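Galactose mutarotase related enzyme (PDB 3Q1N) probably binds a carbohydrate and acts as an isomerase of the aldose 1-epimerase (galactose mutarotase) family. Local coordinates at residues Thr240-Glu245 / Phe251-Pro256; Leu260-Gln263 / Pro267-Trp270. One frame throughout, in Å; residues are numbered along the deposited sequence. Where two conformers were deposited one is given.

Interaction 1. Residues Thr240-Glu245 / Phe251-Pro256. With EDO (1,2-ethanediol), chain J.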
loop_
_atom_site.group_PDB
_atom_site.type_symbol
_atom_site.label_atom_id
_atom_site.label_comp_id
_atom_site.label_asym_id
_atom_site.label_seq_id
_atom_site.Cartn_x
_atom_site.Cartn_y
_atom_site.Cartn_z
ATOM N N THR A 240 -4.907 2.192 4.603
ATOM C CA THR A 240 -5.607 0.964 4.950
ATOM C C THR A 240 -4.843 0.129 5.973
ATOM O O THR A 240 -3.639 -0.053 5.858
ATOM C CB THR A 240 -5.889 0.144 3.697
ATOM O OG1 THR A 240 -6.763 0.906 2.852
ATOM C CG2 THR A 240 -6.552 -1.186 4.020
ATOM N N ILE A 241 -5.567 -0.360 6.981
ATOM C CA ILE A 241 -5.001 -1.249 7.985
ATOM C C ILE A 241 -5.559 -2.649 7.745
ATOM O O ILE A 241 -6.768 -2.814 7.517
ATOM C CB ILE A 241 -5.343 -0.784 9.410
ATOM C CG1 ILE A 241 -4.990 0.701 9.601
ATOM C CG2 ILE A 241 -4.604 -1.643 10.458
ATOM C CD1 ILE A 241 -6.159 1.681 9.303
ATOM N N TRP A 242 -4.682 -3.646 7.781
ATOM C CA TRP A 242 -5.045 -5.059 7.489
ATOM C C TRP A 242 -4.154 -6.035 8.239
ATOM O O TRP A 242 -2.971 -5.809 8.393
ATOM C CB TRP A 242 -4.952 -5.350 5.975
ATOM C CG TRP A 242 -5.140 -6.783 5.657
ATOM C CD1 TRP A 242 -6.312 -7.503 5.684
ATOM C CD2 TRP A 242 -4.116 -7.711 5.330
ATOM N NE1 TRP A 242 -6.068 -8.815 5.373
ATOM C CE2 TRP A 242 -4.730 -8.965 5.137
ATOM C CE3 TRP A 242 -2.728 -7.597 5.150
ATOM C CZ2 TRP A 242 -4.001 -10.107 4.792
ATOM C CZ3 TRP A 242 -2.017 -8.704 4.784
ATOM C CH2 TRP A 242 -2.658 -9.961 4.615
ATOM N N SER A 243 -4.757 -7.097 8.762
ATOM C CA SER A 243 -4.025 -8.265 9.235
ATOM C C SER A 243 -4.888 -9.482 8.966
ATOM O O SER A 243 -6.107 -9.388 9.054
ATOM C CB SER A 243 -3.750 -8.167 10.725
ATOM O OG SER A 243 -2.795 -9.130 11.089
ATOM N N PRO A 244 -4.273 -10.597 8.585
ATOM C CA PRO A 244 -5.058 -11.775 8.212
ATOM C C PRO A 244 -6.202 -12.077 9.191
ATOM O O PRO A 244 -5.996 -12.222 10.416
ATOM C CB PRO A 244 -4.025 -12.895 8.245
ATOM C CG PRO A 244 -2.742 -12.211 7.791
ATOM C CD PRO A 244 -2.823 -10.814 8.397
ATOM N N GLU A 245 -7.395 -12.191 8.602
ATOM C CA GLU A 245 -8.633 -12.290 9.352
ATOM C C GLU A 245 -8.744 -13.655 10.033
ATOM O O GLU A 245 -8.425 -14.690 9.442
ATOM C CB GLU A 245 -9.829 -12.047 8.432
ATOM C CG GLU A 245 -9.792 -10.712 7.673
ATOM C CD GLU A 245 -9.443 -10.862 6.193
ATOM O OE1 GLU A 245 -8.304 -11.273 5.855
ATOM O OE2 GLU A 245 -10.317 -10.553 5.360
ATOM N N PHE A 251 1.898 -9.483 12.638
ATOM C CA PHE A 251 2.100 -8.260 11.803
ATOM C C PHE A 251 0.808 -7.502 11.577
ATOM O O PHE A 251 -0.271 -8.051 11.689
ATOM C CB PHE A 251 2.800 -8.599 10.469
ATOM C CG PHE A 251 1.917 -9.258 9.410
ATOM C CD1 PHE A 251 1.008 -8.522 8.631
ATOM C CD2 PHE A 251 2.028 -10.617 9.160
ATOM C CE1 PHE A 251 0.235 -9.143 7.628
ATOM C CE2 PHE A 251 1.260 -11.233 8.149
ATOM C CZ PHE A 251 0.363 -10.513 7.420
ATOM N N ILE A 252 0.957 -6.218 11.268
ATOM C CA ILE A 252 -0.133 -5.356 10.845
ATOM C C ILE A 252 0.379 -4.581 9.659
ATOM O O ILE A 252 1.509 -4.058 9.705
ATOM C CB ILE A 252 -0.575 -4.397 11.974
ATOM C CG1 ILE A 252 -1.114 -5.184 13.168
ATOM C CG2 ILE A 252 -1.698 -3.418 11.425
ATOM C CD1 ILE A 252 -1.322 -4.307 14.417
ATOM N N ALA A 253 -0.401 -4.618 8.554
ATOM C CA ALA A 253 -0.121 -3.814 7.385
ATOM C C ALA A 253 -0.786 -2.451 7.482
ATOM O O ALA A 253 -1.932 -2.327 7.925
ATOM C CB ALA A 253 -0.564 -4.562 6.082
ATOM N N VAL A 254 -0.060 -1.425 7.033
ATOM C CA VAL A 254 -0.541 -0.043 7.045
ATOM C C VAL A 254 -0.187 0.473 5.673
ATOM O O VAL A 254 0.992 0.635 5.349
ATOM C CB VAL A 254 0.084 0.801 8.191
ATOM C CG1 VAL A 254 -0.611 2.195 8.215
ATOM C CG2 VAL A 254 -0.067 0.074 9.568
ATOM N N GLU A 255 -1.219 0.670 4.838
ATOM C CA GLU A 255 -1.089 0.656 3.400
ATOM C C GLU A 255 -1.541 1.954 2.751
ATOM O O GLU A 255 -2.744 2.251 2.709
ATOM C CB GLU A 255 -1.907 -0.511 2.840
ATOM C CG GLU A 255 -1.721 -1.877 3.564
ATOM C CD GLU A 255 -2.748 -2.902 3.137
ATOM O OE1 GLU A 255 -3.614 -2.574 2.290
ATOM O OE2 GLU A 255 -2.722 -4.047 3.651
ATOM N N PRO A 256 -0.586 2.759 2.266
ATOM C CA PRO A 256 -0.992 3.983 1.590
ATOM C C PRO A 256 -1.709 3.669 0.266
ATOM O O PRO A 256 -1.151 2.938 -0.555
ATOM C CB PRO A 256 0.339 4.719 1.369
ATOM C CG PRO A 256 1.282 4.186 2.423
ATOM C CD PRO A 256 0.879 2.728 2.514
HETATM C C1 EDO J . -5.584 -5.283 2.444
HETATM O O1 EDO J . -5.378 -4.404 1.321
HETATM C C2 EDO J . -5.824 -6.718 2.036
HETATM O O2 EDO J . -4.711 -7.253 1.283
#
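Thr240-Trp242 and Phe251-Pro256 run antiparallel, their strand axes 4.7 Å apart at 160°, as the two arms of a beta hairpin within the beta-rich fold of the galactose mutarotase family. Thr240 with Glu255 and Trp242 with Ala253 form hydrogen-bonded pairs, the bond from Ala253 N to Trp242 O being 2.8 Å long; between them Ile241 and Val254 make a non-hydrogen-bonded pair. Just beyond the strand, Ser243 adds a side-chain bond: OG, anti to the backbone N (chi1 -167°), donates to Phe251 O at 2.8 Å, nearly in line with the C=O bond.

Thr240, Trp242, Ala253 and Glu255 share one face of the hairpin. There the indole of Trp242 meets the CB of Ala253 at its edge, 3.8 Å from CE3, and its CZ3 comes 3.7 Å from CE1 of Phe251, in the plane of the phenyl ring; the two ring planes are inclined at 54°. The phenyl CZ also touches Pro244 CD at 3.3 Å, while Pro244 N lies over one indole face. C2 of a bound 1,2-ethanediol, probably from the crystallisation liquor, lies over the other. With His143 and Trp42 also against the indole, the diol may mark a pocket. Were Trp242 replaced by an alanine, the diol and the edge of Phe251 would probably lose this indole, and a gap would open beside Ala253. On the other face Ile241 and Ile252 lie side by side, their CG2 methyls in contact. The carboxylate of Glu255, on an extended chain, has OE2 3.5 Å from Trp242 CB, while OE1 accepts a hydrogen bond of 2.7 Å from O1 of the diol.

Interaction 2. Residues Leu260-Gln263 / Pro267-Trp270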
loop_
_atom_site.group_PDB
_atom_site.type_symbol
_atom_site.label_atom_id
_atom_site.label_comp_id
_atom_site.label_asym_id
_atom_site.label_seq_id
_atom_site.Cartn_x
_atom_site.Cartn_y
_atom_site.Cartn_z
ATOM N N LEU A 260 -8.954 2.891 -4.554
ATOM C CA LEU A 260 -9.813 2.093 -3.669
ATOM C C LEU A 260 -10.234 0.820 -4.356
ATOM O O LEU A 260 -10.397 0.784 -5.588
ATOM C CB LEU A 260 -11.073 2.879 -3.342
ATOM C CG LEU A 260 -10.968 4.152 -2.477
ATOM C CD1 LEU A 260 -12.245 4.925 -2.474
ATOM C CD2 LEU A 260 -10.515 3.743 -1.087
ATOM N N PRO A 261 -10.448 -0.256 -3.569
ATOM C CA PRO A 261 -11.073 -1.439 -4.163
ATOM C C PRO A 261 -12.420 -1.095 -4.775
ATOM O O PRO A 261 -13.052 -0.115 -4.400
ATOM C CB PRO A 261 -11.302 -2.356 -2.946
ATOM C CG PRO A 261 -10.341 -1.809 -1.868
ATOM C CD PRO A 261 -10.265 -0.369 -2.110
ATOM N N ASP A 262 -12.914 -1.927 -5.688
ATOM C CA ASP A 262 -14.192 -1.686 -6.270
ATOM C C ASP A 262 -15.323 -1.695 -5.229
ATOM O O ASP A 262 -15.298 -2.424 -4.228
ATOM C CB ASP A 262 -14.523 -2.776 -7.285
ATOM C CG ASP A 262 -14.251 -2.388 -8.741
ATOM O OD1 ASP A 262 -14.232 -1.173 -9.095
ATOM O OD2 ASP A 262 -14.115 -3.331 -9.550
ATOM N N GLN A 263 -16.327 -0.875 -5.517
ATOM C CA GLN A 263 -17.634 -0.985 -4.867
ATOM C C GLN A 263 -18.376 -2.154 -5.510
ATOM O O GLN A 263 -18.476 -2.230 -6.717
ATOM C CB GLN A 263 -18.446 0.302 -5.040
ATOM C CG GLN A 263 -19.837 0.144 -4.449
ATOM C CD GLN A 263 -20.628 1.430 -4.287
ATOM O OE1 GLN A 263 -20.097 2.553 -4.445
ATOM N NE2 GLN A 263 -21.923 1.283 -3.986
ATOM N N PRO A 267 -19.397 -4.595 -13.217
ATOM C CA PRO A 267 -18.075 -4.083 -13.590
ATOM C C PRO A 267 -18.085 -2.546 -13.796
ATOM O O PRO A 267 -19.041 -1.953 -14.362
ATOM C CB PRO A 267 -17.774 -4.845 -14.882
ATOM C CG PRO A 267 -18.476 -6.146 -14.637
ATOM C CD PRO A 267 -19.801 -5.697 -14.120
ATOM N N THR A 268 -17.036 -1.911 -13.279
ATOM C CA THR A 268 -16.981 -0.463 -13.156
ATOM C C THR A 268 -16.189 0.154 -14.281
ATOM O O THR A 268 -15.158 -0.360 -14.644
ATOM C CB THR A 268 -16.250 -0.082 -11.856
ATOM O OG1 THR A 268 -16.822 -0.834 -10.765
ATOM C CG2 THR A 268 -16.402 1.408 -11.641
ATOM N N ASP A 269 -16.691 1.237 -14.860
ATOM C CA ASP A 269 -15.884 2.031 -15.799
ATOM C C ASP A 269 -14.760 2.692 -15.047
ATOM O O ASP A 269 -14.967 3.503 -14.116
ATOM C CB ASP A 269 -16.788 3.073 -16.437
ATOM C CG ASP A 269 -16.086 3.953 -17.458
ATOM O OD1 ASP A 269 -14.927 3.702 -17.821
ATOM O OD2 ASP A 269 -16.750 4.937 -17.906
ATOM N N TRP A 270 -13.540 2.349 -15.412
ATOM C CA TRP A 270 -12.407 2.949 -14.687
ATOM C C TRP A 270 -12.262 4.452 -14.872
ATOM O O TRP A 270 -11.574 5.110 -14.072
ATOM C CB TRP A 270 -11.110 2.265 -15.042
ATOM C CG TRP A 270 -10.824 1.029 -14.232
ATOM C CD1 TRP A 270 -11.739 0.269 -13.570
ATOM C CD2 TRP A 270 -9.556 0.430 -13.994
ATOM N NE1 TRP A 270 -11.132 -0.778 -12.957
ATOM C CE2 TRP A 270 -9.780 -0.715 -13.206
ATOM C CE3 TRP A 270 -8.254 0.736 -14.371
ATOM C CZ2 TRP A 270 -8.736 -1.545 -12.800
ATOM C CZ3 TRP A 270 -7.241 -0.076 -13.977
ATOM C CH2 TRP A 270 -7.477 -1.196 -13.190
HETATM O O HOH W 1 -11.803 -2.715 -10.893
HETATM O O HOH W 2 -15.038 -3.604 -12.032
#
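Leu260-Gln263 and Pro267-Trp270, two irregular pieces of chain, come nearest at Asp262 and Thr268, whose CA atoms are 7.5 Å apart. No backbone hydrogen bond joins the segments, and only 95 Å² of surface is buried between them. Both belong to the long connection between strands 251-258 and 277-279, where the chain doubles back after Gln263.

Both side chains start toward the opposite segment and run alongside one another with opposed directions. The hydroxyl of Thr268 lies beside its own backbone N (chi1 -50°), which brings OG1 to 3.1 Å from OD1 of Asp262; Thr268 CB follows at 3.6 Å from the same oxygen. The other carboxylate oxygen, OD2, reaches this segment through water. One water donates to OD2 at 2.7 Å and accepts from Trp270 NE1 at 2.9 Å, lying in the indole plane at its edge. A second also donates to OD2, at 2.7 Å, and takes the N-H of Thr268 at 2.9 Å. The carboxylate is thus tied to both a side chain and the backbone of Pro267-Trp270 without touching either donor directly.

OD2 also accepts a hydrogen bond from the backbone N of Asn57, while Trp270 stacks on Tyr61, so both residues joined by the first water also meet the 57-61 part of the chain. Three donors, two waters and one amide, therefore converge on a single oxygen of a buried aspartate. That concentration of donors, with a long and weak ion pair from Lys273 to OD1, would be expected to favour the ionised carboxylate.

The two contacts follow one another along the chain, with centres 21 Å apart. Interaction 1 sits near the middle of the molecule, its centre about 9 Å from that of the chain, and nine of its ten touching residues are buried; interaction 2, its centre about 17 Å out from the same point, is only partly buried. The first buries 478 Å² between paired strands, five times the area of the second, and combines direct hydrogen bonds with aromatic and aliphatic contacts. The second joins parts of a single connection that leaves strand 251-258, the hairpin's second arm, and works largely through water. Of these two contacts, the inner one rests on strand pairing and the outer one mainly on water bridges.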